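Local coordinates for SnoaL-like domain-containing protein (Kribbella flavida, PDB 5EVH) that is of unknown function but folds as a SnoaL-like domain of the NTF2 clan, built around a curved sheet that could shelter a small-molecule pocket, at residues R22-A27 with F53-S58; H30-I35 with R102-R107; H38-R43 with I108-T113; R59-S64 with Y80-V85; T74-M79 with E94-H99. All coordinates share one frame; numbering follows the deposited sequence.

The five contacts illustrate how an NTF2-type domain closes a curved, mixed sheet against its helices. Contact 1, joining helices 24-28 and 47-58, crosses contacts 2 and 3 along the chain and precedes contacts 4 and 5. Contacts 2 and 3, centred about 17 Å apart, lie along strand 102-109, tying it to much earlier segments. Contacts 4 and 5 both use strand 75-84, pairing its two halves with different neighbours on opposite sides of the chain's centre. Both are nested inside loops closed by contacts 2 and 3, so long-range pairings enclose local hairpins. Y80 and E94 link contacts 4 and 5, R22 and L61 contacts 1 and 4, and contacts 3 and 5 reach the second subunit.

Contact 1 (R22-A27 with F53-S58); sequences RDFDTA and FMEPFS
The ring of F24 is sandwiched between E55 and its own chain. Over the centre of one face sits E55 CG, in a CH-pi contact 3.6 Å from the ring centroid and 14° off the normal; on the opposite face, toward the rim, lies the carbonyl O of R22. S58 CB, in one of two modelled conformers, meets the ring edge in its plane, 3.5 Å from F24 CE1. The E55 carboxylate continues over the same face as its CG, its plane only 22° from that of the ring. Its CG is anti to the backbone N (chi1 -165°), which lays the extended side chain across F24 at about a right angle. In one of its two conformers selenomethionine M54 brings SE obliquely to 3.6 Å from F24 CD1, a Met-aromatic contact. Near the end of helix 47-58, R22 NE donates to a water 2.9 Å away that lies at the guanidinium edge and also approaches S58 O. Farther out, R22 NH2 bonds L61 O, and salt bridges to R51 and R59 hold the two E55 oxygens. The contact thus joins the start of helix 24-28 to the last turns of helix 47-58, with helix 7-20 packing A27 and M54 through Y15.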
# COMPACT_ATOMS: atom_id res chain seq x y z
N ARG A 22 16.53 -12.71 -3.77
CA ARG A 22 16.73 -13.91 -2.91
C ARG A 22 18.15 -14.00 -2.37
O ARG A 22 18.66 -15.10 -2.07
CB ARG A 22 16.37 -15.20 -3.65
CG ARG A 22 14.96 -15.15 -4.18
CD ARG A 22 14.47 -16.50 -4.59
NE ARG A 22 13.15 -16.32 -5.22
CZ ARG A 22 12.41 -17.36 -5.59
NH1 ARG A 22 12.87 -18.59 -5.36
NH2 ARG A 22 11.21 -17.16 -6.15
N ASP A 23 18.74 -12.83 -2.21
CA ASP A 23 20.04 -12.65 -1.60
C ASP A 23 19.77 -12.17 -0.17
O ASP A 23 19.95 -11.00 0.17
CB ASP A 23 20.79 -11.67 -2.47
CG ASP A 23 22.17 -11.31 -1.97
OD1 ASP A 23 22.70 -11.92 -1.02
OD2 ASP A 23 22.71 -10.35 -2.58
N PHE A 24 19.34 -13.11 0.71
CA PHE A 24 18.75 -12.71 1.98
C PHE A 24 19.76 -12.26 3.00
O PHE A 24 19.46 -11.40 3.83
CB PHE A 24 17.99 -13.86 2.62
CG PHE A 24 17.00 -14.39 1.75
CD1 PHE A 24 15.97 -13.57 1.35
CD2 PHE A 24 17.09 -15.72 1.28
CE1 PHE A 24 15.03 -14.08 0.47
CE2 PHE A 24 16.14 -16.28 0.41
CZ PHE A 24 15.11 -15.46 -0.02
N ASP A 25 20.90 -12.93 3.06
CA ASP A 25 21.93 -12.46 3.95
C ASP A 25 22.25 -11.01 3.66
O ASP A 25 22.43 -10.22 4.59
CB ASP A 25 23.18 -13.32 3.82
CG ASP A 25 22.98 -14.73 4.43
OD1 ASP A 25 21.92 -14.97 5.08
OD2 ASP A 25 23.89 -15.56 4.24
N THR A 26 22.22 -10.63 2.36
CA THR A 26 22.50 -9.23 2.02
C THR A 26 21.35 -8.34 2.44
O THR A 26 21.57 -7.27 3.04
CB THR A 26 22.76 -9.10 0.51
OG1 THR A 26 23.90 -9.94 0.21
CG2 THR A 26 23.07 -7.63 0.10
N ALA A 27 20.10 -8.76 2.18
CA ALA A 27 18.94 -7.96 2.58
C ALA A 27 18.93 -7.72 4.08
O ALA A 27 18.66 -6.60 4.53
CB ALA A 27 17.64 -8.66 2.14
N PHE A 53 9.38 -14.32 8.21
CA PHE A 53 8.26 -13.83 7.40
C PHE A 53 8.71 -13.47 5.97
O PHE A 53 8.08 -13.88 4.99
CB PHE A 53 7.60 -12.63 8.12
CG PHE A 53 6.82 -11.71 7.23
CD1 PHE A 53 5.59 -12.07 6.75
CD2 PHE A 53 7.30 -10.46 6.90
CE1 PHE A 53 4.87 -11.20 5.90
CE2 PHE A 53 6.58 -9.59 6.08
CZ PHE A 53 5.36 -9.96 5.59
N MSE A 54 9.81 -12.71 5.84
CA MSE A 54 10.23 -12.15 4.54
C MSE A 54 10.74 -13.25 3.62
O MSE A 54 10.44 -13.27 2.42
CB MSE A 54 11.32 -11.02 4.67
CG MSE A 54 12.68 -11.39 5.30
SE MSE A 54 14.24 -12.01 4.15
CE MSE A 54 15.05 -10.27 3.71
N GLU A 55 11.52 -14.17 4.18
CA GLU A 55 12.16 -15.15 3.31
C GLU A 55 11.14 -15.99 2.52
O GLU A 55 11.27 -16.05 1.28
CB GLU A 55 13.12 -16.03 4.12
CG GLU A 55 14.03 -16.77 3.22
CD GLU A 55 15.26 -17.41 3.91
OE1 GLU A 55 15.75 -16.94 4.97
OE2 GLU A 55 15.73 -18.40 3.34
N PRO A 56 10.14 -16.66 3.14
CA PRO A 56 9.11 -17.38 2.35
C PRO A 56 8.39 -16.48 1.36
O PRO A 56 8.03 -16.91 0.25
CB PRO A 56 8.12 -17.89 3.42
CG PRO A 56 8.81 -17.72 4.72
CD PRO A 56 9.87 -16.69 4.60
N PHE A 57 8.22 -15.21 1.72
CA PHE A 57 7.57 -14.26 0.81
C PHE A 57 8.42 -14.11 -0.43
O PHE A 57 7.94 -14.28 -1.57
CB PHE A 57 7.36 -12.94 1.57
CG PHE A 57 6.39 -11.95 0.94
CD1 PHE A 57 5.86 -12.14 -0.32
CD2 PHE A 57 6.03 -10.80 1.67
CE1 PHE A 57 4.97 -11.18 -0.87
CE2 PHE A 57 5.13 -9.84 1.13
CZ PHE A 57 4.60 -10.04 -0.13
N SER A 58 9.72 -13.81 -0.25
CA SER A 58 10.52 -13.61 -1.45
C SER A 58 10.44 -14.84 -2.36
O SER A 58 10.37 -14.70 -3.59
CB SER A 58 11.99 -13.31 -1.13
OG SER A 58 12.67 -13.23 -2.39
O HOH W 1 12.14 -13.60 -5.22

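Contact 2 (H30-I35 with R102-R107); sequences HVAGGI and RITQLR
A32 and V31 meet R102 and I103 in a short parallel pairing, which sets strand 31-32 beside the start of strand 102-109 in this NTF2-type fold. I103 N donates to H30 O and A32 N donates to I103 O, so I103 is gripped from both sides of the V31 bridge. The R102 side chain runs alongside the V31-A32 backbone. Its CB packs 4.1 Å from A32 CB; beyond CG the chain bends at chi2 (-108°), and CD comes to 3.7 Å from V31 O. From there it extends to the guanidinium, where NH1 donates to the same V31 O at 3.0 Å, adding a side-chain bond to a carbonyl of strand 31-32. That oxygen lies in the guanidinium plane, yet the donor approaches from 45° above the carbonyl plane. On the buried side, I35 and I103 lie side by side, I35 CD1 touching I103 CG2 at 3.7 Å and reaching on to L106 CB; F50 of helix 47-58 covers I35 and L106, while Y15 of helix 7-20 covers V31 and I103. A type I turn from A32 to I35 redirects the chain, and T104 with Q105 forms a classic beta bulge opposite T97. Next to that bulge one water bridges the corner, donating to G34 O at 2.8 Å and to T104 O at 2.7 Å.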
# COMPACT_ATOMS: atom_id res chain seq x y z
N HIS A 30 20.47 -4.86 6.05
CA HIS A 30 19.81 -3.58 6.13
C HIS A 30 18.69 -3.57 7.15
O HIS A 30 17.96 -2.59 7.20
CB HIS A 30 19.25 -3.22 4.76
CG HIS A 30 20.29 -3.08 3.71
ND1 HIS A 30 21.06 -1.94 3.59
CD2 HIS A 30 20.69 -3.93 2.73
CE1 HIS A 30 21.88 -2.08 2.55
NE2 HIS A 30 21.68 -3.27 2.01
N VAL A 31 18.56 -4.62 7.96
CA VAL A 31 17.45 -4.77 8.91
C VAL A 31 17.99 -4.61 10.33
O VAL A 31 18.95 -5.31 10.73
CB VAL A 31 16.80 -6.15 8.75
CG1 VAL A 31 15.76 -6.40 9.91
CG2 VAL A 31 16.13 -6.24 7.36
N ALA A 32 17.35 -3.77 11.14
CA ALA A 32 17.78 -3.65 12.53
C ALA A 32 17.42 -4.90 13.35
O ALA A 32 16.39 -5.53 13.14
CB ALA A 32 17.13 -2.44 13.19
N GLY A 33 18.27 -5.25 14.31
CA GLY A 33 17.94 -6.40 15.18
C GLY A 33 16.59 -6.28 15.85
O GLY A 33 15.91 -7.30 16.08
N GLY A 34 16.19 -5.07 16.22
CA GLY A 34 14.92 -4.88 16.90
C GLY A 34 13.82 -4.38 15.94
O GLY A 34 12.90 -3.70 16.40
N ILE A 35 13.88 -4.69 14.63
CA ILE A 35 12.88 -4.18 13.69
C ILE A 35 11.47 -4.49 14.21
O ILE A 35 11.22 -5.54 14.81
CB ILE A 35 13.09 -4.77 12.28
CG1 ILE A 35 12.06 -4.19 11.25
CG2 ILE A 35 13.07 -6.31 12.38
CD1 ILE A 35 12.47 -4.46 9.80
N ARG A 102 20.01 1.05 8.86
CA ARG A 102 19.22 -0.13 9.22
C ARG A 102 17.74 0.22 9.31
O ARG A 102 17.39 1.28 9.87
CB ARG A 102 19.66 -0.69 10.55
CG ARG A 102 21.17 -1.01 10.61
CD ARG A 102 21.29 -2.48 10.60
NE ARG A 102 22.65 -2.96 10.55
CZ ARG A 102 22.96 -4.26 10.43
NH1 ARG A 102 21.96 -5.18 10.35
NH2 ARG A 102 24.25 -4.63 10.37
N ILE A 103 16.90 -0.64 8.74
CA ILE A 103 15.44 -0.49 8.80
C ILE A 103 14.98 -0.84 10.21
O ILE A 103 15.16 -1.97 10.67
CB ILE A 103 14.74 -1.39 7.77
CG1 ILE A 103 15.26 -0.97 6.36
CG2 ILE A 103 13.17 -1.29 7.94
CD1 ILE A 103 14.90 -2.08 5.24
N THR A 104 14.41 0.15 10.93
CA THR A 104 13.98 -0.10 12.30
C THR A 104 12.47 -0.27 12.40
O THR A 104 11.99 -0.81 13.40
CB THR A 104 14.37 1.05 13.23
OG1 THR A 104 13.73 2.22 12.69
CG2 THR A 104 15.86 1.26 13.27
N GLN A 105 11.73 0.15 11.37
CA GLN A 105 10.28 -0.04 11.32
C GLN A 105 9.86 -0.23 9.89
O GLN A 105 10.39 0.44 9.01
CB GLN A 105 9.47 1.16 11.83
CG GLN A 105 9.85 1.58 13.19
CD GLN A 105 8.92 2.64 13.67
OE1 GLN A 105 9.34 3.77 13.95
NE2 GLN A 105 7.62 2.30 13.73
N LEU A 106 8.89 -1.11 9.66
CA LEU A 106 8.47 -1.44 8.31
C LEU A 106 6.99 -1.73 8.38
O LEU A 106 6.60 -2.65 9.11
CB LEU A 106 9.24 -2.65 7.77
CG LEU A 106 9.06 -2.86 6.25
CD1 LEU A 106 10.27 -3.69 5.76
CD2 LEU A 106 7.86 -3.59 5.90
N ARG A 107 6.16 -0.93 7.69
CA ARG A 107 4.74 -1.25 7.57
C ARG A 107 4.48 -1.65 6.13
O ARG A 107 4.75 -0.86 5.20
CB ARG A 107 3.82 -0.10 8.01
CG ARG A 107 2.33 -0.47 7.76
CD ARG A 107 1.30 0.58 8.39
NE ARG A 107 1.67 1.20 9.69
CZ ARG A 107 1.26 0.76 10.88
NH1 ARG A 107 1.63 1.41 11.98
NH2 ARG A 107 0.49 -0.34 11.00
O HOH W 2 12.70 -0.97 16.03

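Contact 3 (H38-R43 with I108-T113); sequences HAPAGR and IIFDRT
F110 reaches P40 because its CG sits between the backbone N and the carbonyl carbon (chi1 56°), turning one ring face to the proline; R112 reaches it through a bend at chi3 (-72°). The setting is the type I beta turn from A39 to G42, which joins strands 35-39 and 42-45 in a hairpin at the end of strand 102-109. P40 makes most of the contact: CG stands over the centre of the F110 ring, 3.8 Å from the centroid, in a CH-pi contact, while CD lies 3.4 Å from I108 O. P40 CB, meanwhile, touches R112 NE at 3.6 Å. The R112 guanidinium lays one face against the turn, with P40 O and A41 CA both offset toward its rim. Across the dimer interface, R112 NE forms a salt bridge with D111 of the second subunit; the reciprocal pair forms too, and P40 itself packs on D111 of the second subunit. Within the chain, D111 OD1 accepts from T113 N, capping the entry to helix 113-124. F110 N is buried here with no partner in the model. Next to the proline, A39 CB meets I108 CG2 at 3.8 Å, and I108 N donates to H38 O at 2.9 Å.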
# COMPACT_ATOMS: atom_id res chain seq x y z
N HIS A 38 4.89 -4.15 10.71
CA HIS A 38 3.44 -4.28 10.77
C HIS A 38 3.02 -4.78 9.40
O HIS A 38 3.22 -4.09 8.39
CB HIS A 38 2.76 -2.94 11.06
CG HIS A 38 3.21 -2.29 12.32
ND1 HIS A 38 2.70 -2.61 13.56
CD2 HIS A 38 4.11 -1.29 12.53
CE1 HIS A 38 3.28 -1.86 14.48
NE2 HIS A 38 4.12 -1.04 13.87
N ALA A 39 2.46 -5.97 9.35
CA ALA A 39 2.13 -6.61 8.08
C ALA A 39 0.64 -6.93 8.09
O ALA A 39 0.02 -6.79 9.14
CB ALA A 39 2.98 -7.87 7.94
N PRO A 40 0.03 -7.34 6.95
CA PRO A 40 -1.43 -7.49 6.95
C PRO A 40 -1.94 -8.47 7.98
O PRO A 40 -3.01 -8.23 8.56
CB PRO A 40 -1.73 -7.92 5.51
CG PRO A 40 -0.65 -7.17 4.72
CD PRO A 40 0.59 -7.41 5.59
N ALA A 41 -1.21 -9.54 8.27
CA ALA A 41 -1.68 -10.51 9.24
C ALA A 41 -1.34 -10.11 10.68
O ALA A 41 -1.83 -10.77 11.60
CB ALA A 41 -1.10 -11.89 8.93
N GLY A 42 -0.57 -9.04 10.91
CA GLY A 42 -0.29 -8.59 12.26
C GLY A 42 1.16 -8.13 12.45
O GLY A 42 1.92 -8.00 11.49
N ARG A 43 1.54 -7.93 13.73
CA ARG A 43 2.82 -7.33 14.11
C ARG A 43 3.90 -8.40 14.24
O ARG A 43 3.64 -9.50 14.74
CB ARG A 43 2.66 -6.58 15.43
CG ARG A 43 3.96 -5.95 15.95
CD ARG A 43 3.71 -5.27 17.31
NE ARG A 43 4.99 -4.89 17.87
CZ ARG A 43 5.30 -3.66 18.22
NH1 ARG A 43 4.39 -2.70 18.11
NH2 ARG A 43 6.52 -3.41 18.70
N ILE A 108 3.94 -2.85 5.92
CA ILE A 108 3.72 -3.31 4.54
C ILE A 108 2.24 -3.62 4.32
O ILE A 108 1.57 -4.14 5.21
CB ILE A 108 4.61 -4.52 4.19
CG1 ILE A 108 4.21 -5.09 2.81
CG2 ILE A 108 4.50 -5.67 5.22
CD1 ILE A 108 5.30 -6.05 2.28
N ILE A 109 1.71 -3.19 3.17
CA ILE A 109 0.28 -3.38 2.85
C ILE A 109 0.21 -4.16 1.55
O ILE A 109 0.82 -3.76 0.56
CB ILE A 109 -0.45 -2.03 2.67
CG1 ILE A 109 -0.25 -1.17 3.92
CG2 ILE A 109 -1.93 -2.34 2.41
CD1 ILE A 109 -0.94 0.26 3.80
N PHE A 110 -0.56 -5.25 1.54
CA PHE A 110 -0.94 -5.90 0.31
C PHE A 110 -2.24 -6.66 0.57
O PHE A 110 -2.65 -6.87 1.72
CB PHE A 110 0.13 -6.86 -0.21
CG PHE A 110 0.52 -7.92 0.78
CD1 PHE A 110 1.62 -7.70 1.63
CD2 PHE A 110 -0.18 -9.10 0.86
CE1 PHE A 110 2.00 -8.72 2.57
CE2 PHE A 110 0.17 -10.12 1.79
CZ PHE A 110 1.24 -9.92 2.66
N ASP A 111 -2.91 -7.02 -0.51
CA ASP A 111 -4.24 -7.61 -0.41
C ASP A 111 -4.04 -9.13 -0.34
O ASP A 111 -3.52 -9.73 -1.30
CB ASP A 111 -5.07 -7.24 -1.63
CG ASP A 111 -6.48 -7.82 -1.60
OD1 ASP A 111 -6.93 -8.28 -0.49
OD2 ASP A 111 -7.17 -7.80 -2.66
N ARG A 112 -4.38 -9.73 0.80
CA ARG A 112 -4.30 -11.19 0.94
C ARG A 112 -5.41 -11.96 0.21
O ARG A 112 -5.27 -13.18 -0.02
CB ARG A 112 -4.30 -11.58 2.44
CG ARG A 112 -3.03 -11.07 3.22
CD ARG A 112 -3.08 -11.48 4.73
NE ARG A 112 -4.10 -10.68 5.40
CZ ARG A 112 -4.66 -10.99 6.56
NH1 ARG A 112 -4.30 -12.11 7.19
NH2 ARG A 112 -5.57 -10.18 7.07
N THR A 113 -6.50 -11.28 -0.18
CA THR A 113 -7.66 -12.00 -0.70
C THR A 113 -7.31 -12.90 -1.87
O THR A 113 -7.70 -14.09 -1.85
CB THR A 113 -8.78 -11.01 -1.02
OG1 THR A 113 -9.17 -10.37 0.20
CG2 THR A 113 -10.02 -11.70 -1.61

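Contact 4 (R59-S64 with Y80-V85); sequences RILVGS and YDTETV
L61 and T82 cross at about a right angle, the leucine CG lying 3.8 Å from T82 CB. L61 adopts an unusual chi1 of -110°, away from the staggered positions, which lets CD1 and CD2 straddle the threonine: CD2 approaches T82 CG2 and CD1 faces CB and OG1. The threonine hydroxyl lies between the backbone N and the carbonyl carbon and is hydrogen-bonded to A90 O, while CB and the methyl pack on the leucine. T84 repeats this rotamer. Its OG1 bonds V87 O, and its CG2 runs alongside I60, 4.1 Å from I60 CG1. E83 behaves differently: with CG beside the backbone N (chi1 -57°) the extended chain rises over G63, and OE2 comes to 3.6 Å from G63 CA. A water joins OE2 to S64 N, accepting from the amide and donating to the carboxylate. V62 CG2 packs against E83 CB at 3.9 Å. Two backbone bonds hold the pairing, V62 N to E83 O at 2.8 Å and E83 N to G63 O at 2.9 Å. G63 N is buried without a partner in the model. At the far end another water links I60 O to V85 N. The contact closes the open end of the hairpin of strands 61-71 and 75-84; T20 of helix 7-20 packs on L61 and S64, and F115 of helix 113-124 packs on I60 and T84.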
# COMPACT_ATOMS: atom_id res chain seq x y z
N ARG A 59 10.44 -16.04 -1.77
CA ARG A 59 10.49 -17.26 -2.58
C ARG A 59 9.17 -17.63 -3.27
O ARG A 59 9.14 -18.63 -3.98
CB ARG A 59 10.91 -18.46 -1.72
CG ARG A 59 12.32 -18.40 -1.24
CD ARG A 59 12.75 -19.78 -0.86
NE ARG A 59 13.47 -19.77 0.40
CZ ARG A 59 14.79 -19.64 0.51
NH1 ARG A 59 15.56 -19.50 -0.56
NH2 ARG A 59 15.34 -19.66 1.72
N ILE A 60 8.08 -16.92 -3.02
CA ILE A 60 6.92 -17.07 -3.89
C ILE A 60 6.94 -16.02 -5.01
O ILE A 60 6.17 -16.13 -5.96
CB ILE A 60 5.55 -16.99 -3.17
CG1 ILE A 60 5.21 -15.58 -2.80
CG2 ILE A 60 5.48 -17.95 -1.94
CD1 ILE A 60 3.90 -15.46 -2.12
N LEU A 61 7.85 -15.04 -4.96
CA LEU A 61 7.94 -14.03 -6.01
C LEU A 61 8.67 -14.56 -7.25
O LEU A 61 9.77 -15.11 -7.13
CB LEU A 61 8.76 -12.82 -5.54
CG LEU A 61 7.95 -11.58 -5.31
CD1 LEU A 61 6.96 -11.93 -4.17
CD2 LEU A 61 8.87 -10.42 -4.99
N VAL A 62 8.12 -14.29 -8.44
CA VAL A 62 8.80 -14.68 -9.69
C VAL A 62 9.01 -13.48 -10.60
O VAL A 62 9.48 -13.64 -11.75
CB VAL A 62 8.06 -15.81 -10.42
CG1 VAL A 62 8.02 -17.12 -9.51
CG2 VAL A 62 6.58 -15.37 -10.82
N GLY A 63 8.68 -12.28 -10.12
CA GLY A 63 9.01 -11.04 -10.84
C GLY A 63 8.52 -9.89 -9.98
O GLY A 63 7.78 -10.09 -9.01
N SER A 64 8.99 -8.70 -10.30
CA SER A 64 8.54 -7.52 -9.54
C SER A 64 9.01 -6.29 -10.30
O SER A 64 9.91 -6.38 -11.13
CB SER A 64 9.10 -7.46 -8.11
OG SER A 64 10.55 -7.37 -8.14
N TYR A 80 5.44 -1.38 -5.21
CA TYR A 80 6.01 -2.24 -6.23
C TYR A 80 4.98 -3.28 -6.62
O TYR A 80 4.11 -3.66 -5.84
CB TYR A 80 7.34 -2.90 -5.78
CG TYR A 80 7.28 -3.61 -4.46
CD1 TYR A 80 7.59 -2.96 -3.27
CD2 TYR A 80 6.91 -4.95 -4.41
CE1 TYR A 80 7.55 -3.64 -2.05
CE2 TYR A 80 6.87 -5.65 -3.20
CZ TYR A 80 7.17 -4.97 -2.03
OH TYR A 80 7.11 -5.65 -0.82
N ASP A 81 5.05 -3.72 -7.86
CA ASP A 81 4.23 -4.84 -8.27
C ASP A 81 5.02 -6.10 -7.98
O ASP A 81 6.26 -6.08 -7.98
CB ASP A 81 3.96 -4.76 -9.77
CG ASP A 81 2.95 -5.88 -10.24
OD1 ASP A 81 2.00 -6.16 -9.47
OD2 ASP A 81 3.17 -6.49 -11.31
N THR A 82 4.33 -7.21 -7.74
CA THR A 82 5.01 -8.51 -7.72
C THR A 82 4.22 -9.48 -8.59
O THR A 82 3.00 -9.32 -8.76
CB THR A 82 5.17 -9.14 -6.29
OG1 THR A 82 3.91 -9.66 -5.81
CG2 THR A 82 5.72 -8.12 -5.23
N GLU A 83 4.92 -10.49 -9.13
CA GLU A 83 4.29 -11.61 -9.82
C GLU A 83 4.48 -12.84 -8.95
O GLU A 83 5.58 -13.03 -8.42
CB GLU A 83 4.95 -11.83 -11.16
CG GLU A 83 4.87 -10.52 -12.01
CD GLU A 83 5.89 -10.57 -13.19
OE1 GLU A 83 5.86 -11.56 -14.01
OE2 GLU A 83 6.72 -9.63 -13.24
N THR A 84 3.47 -13.73 -8.88
CA THR A 84 3.59 -15.03 -8.20
C THR A 84 2.91 -16.08 -9.08
O THR A 84 2.20 -15.73 -10.04
CB THR A 84 2.92 -15.01 -6.78
OG1 THR A 84 1.50 -14.97 -6.92
CG2 THR A 84 3.37 -13.75 -5.97
N VAL A 85 3.11 -17.37 -8.76
CA VAL A 85 2.41 -18.43 -9.50
C VAL A 85 0.90 -18.37 -9.31
O VAL A 85 0.18 -18.30 -10.33
CB VAL A 85 3.02 -19.81 -9.18
CG1 VAL A 85 2.10 -20.94 -9.78
CG2 VAL A 85 4.39 -19.88 -9.86
O HOH W 3 4.77 -18.20 -6.91
O HOH W 4 9.73 -8.88 -13.32

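Contact 5 (T74-M79 with E94-H99); sequences TTALLM and EHLTVH
T75 to L78 pair with E94 to T97 in a regular antiparallel ladder, the hairpin pairing between strands 75-84 and 92-99 of the NTF2-type sheet. The strand axes pass 4.7 Å apart with N-to-C directions 158° apart. A76 and L96 form a hydrogen-bonded pair, exchanging N-H...O bonds in both directions, as do L78 and E94; a fifth bond, V98 N to T74 O at 2.8 Å, closes the end. Between them T75 faces T97 and L77 faces H95 as non-hydrogen-bonded pairs, their CA-H groups turned toward carbonyl oxygens. On the face of A76, L78, E94 and L96, L78 and E94 lie side by side, L78 CD1 4.1 Å from E94 OE1. L78 CD2 reaches L96 CD1 at 4.2 Å, and A12 of helix 7-20 covers A76, L78 and L96. On the other face H95, its CG anti to the backbone N (chi1 174°), stretches across the ladder: CD2 lies 3.4 Å from A76 O at the ring edge, and NE2 approaches T75 CB. L77 CD1 rests on H95 CB at 3.8 Å. A water joins T75 OG1 and H95 NE2, 2.8 Å and 3.0 Å away. The second subunit packs on T75, L77 and H95. The chemistry therefore differs between the faces: a largely apolar surface lies under the helix, with the E94 carboxylate held by Y80 OH through OE2, whereas the face that meets the partner chain mixes apolar L77 with the water-bridged threonine and histidine.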
# COMPACT_ATOMS: atom_id res chain seq x y z
N THR A 74 15.22 9.93 6.89
CA THR A 74 14.97 8.83 7.81
C THR A 74 13.78 7.94 7.44
O THR A 74 13.58 6.92 8.12
CB THR A 74 14.76 9.35 9.23
OG1 THR A 74 13.62 10.21 9.25
CG2 THR A 74 16.06 10.09 9.76
N THR A 75 12.97 8.31 6.46
CA THR A 75 11.85 7.44 6.09
C THR A 75 11.79 7.32 4.59
O THR A 75 12.27 8.20 3.85
CB THR A 75 10.47 7.92 6.57
OG1 THR A 75 10.16 9.17 5.96
CG2 THR A 75 10.40 8.02 8.13
N ALA A 76 11.14 6.24 4.14
CA ALA A 76 10.98 5.98 2.74
C ALA A 76 9.61 5.36 2.55
O ALA A 76 9.06 4.69 3.44
CB ALA A 76 12.10 5.05 2.18
N LEU A 77 9.09 5.54 1.35
CA LEU A 77 7.79 5.01 0.99
C LEU A 77 7.92 4.44 -0.42
O LEU A 77 8.38 5.14 -1.34
CB LEU A 77 6.74 6.15 1.07
CG LEU A 77 5.28 5.74 0.94
CD1 LEU A 77 4.87 4.77 2.12
CD2 LEU A 77 4.36 7.01 0.96
N LEU A 78 7.53 3.19 -0.60
CA LEU A 78 7.61 2.66 -1.96
C LEU A 78 6.46 1.73 -2.25
O LEU A 78 5.80 1.20 -1.35
CB LEU A 78 8.89 1.93 -2.21
CG LEU A 78 9.42 1.01 -1.18
CD1 LEU A 78 9.20 -0.30 -1.80
CD2 LEU A 78 10.87 1.28 -1.22
N MSE A 79 6.19 1.62 -3.55
CA MSE A 79 5.10 0.73 -4.00
C MSE A 79 5.68 -0.06 -5.18
O MSE A 79 6.38 0.52 -6.05
CB MSE A 79 3.90 1.54 -4.43
CG MSE A 79 2.79 0.56 -4.96
SE MSE A 79 1.17 1.50 -5.58
CE MSE A 79 0.49 2.16 -3.80
N GLU A 94 5.24 -0.18 1.03
CA GLU A 94 6.01 -0.28 2.26
C GLU A 94 6.37 1.11 2.73
O GLU A 94 6.84 1.94 1.92
CB GLU A 94 7.36 -1.09 2.12
CG GLU A 94 7.09 -2.53 1.77
CD GLU A 94 8.40 -3.30 1.51
OE1 GLU A 94 9.44 -2.64 1.58
OE2 GLU A 94 8.37 -4.54 1.24
N HIS A 95 6.23 1.32 4.05
CA HIS A 95 6.66 2.55 4.68
C HIS A 95 7.80 2.14 5.61
O HIS A 95 7.59 1.32 6.51
CB HIS A 95 5.52 3.19 5.46
CG HIS A 95 5.96 4.39 6.26
ND1 HIS A 95 5.44 4.69 7.50
CD2 HIS A 95 6.82 5.41 5.96
CE1 HIS A 95 5.98 5.81 7.96
NE2 HIS A 95 6.84 6.26 7.06
N LEU A 96 9.01 2.68 5.39
CA LEU A 96 10.20 2.24 6.13
C LEU A 96 10.76 3.39 6.94
O LEU A 96 10.82 4.53 6.47
CB LEU A 96 11.32 1.75 5.18
CG LEU A 96 10.91 0.59 4.27
CD1 LEU A 96 10.33 1.17 2.99
CD2 LEU A 96 12.10 -0.31 4.00
N THR A 97 11.21 3.08 8.15
CA THR A 97 12.00 4.02 8.94
C THR A 97 13.40 3.48 9.02
O THR A 97 13.59 2.29 9.32
CB THR A 97 11.42 4.12 10.38
OG1 THR A 97 10.05 4.49 10.25
CG2 THR A 97 12.18 5.09 11.23
N VAL A 98 14.40 4.34 8.82
CA VAL A 98 15.77 3.87 8.66
C VAL A 98 16.66 4.73 9.54
O VAL A 98 16.59 5.96 9.44
CB VAL A 98 16.24 3.98 7.20
CG1 VAL A 98 17.74 3.58 7.11
CG2 VAL A 98 15.28 3.14 6.25
N HIS A 99 17.48 4.10 10.39
CA HIS A 99 18.43 4.82 11.24
C HIS A 99 19.78 4.19 11.05
O HIS A 99 19.92 2.97 11.16
CB HIS A 99 18.02 4.81 12.72
CG HIS A 99 16.76 5.59 12.96
ND1 HIS A 99 16.68 6.95 12.72
CD2 HIS A 99 15.52 5.20 13.35
CE1 HIS A 99 15.45 7.36 12.98
NE2 HIS A 99 14.73 6.33 13.37
O HOH W 5 7.33 9.07 6.02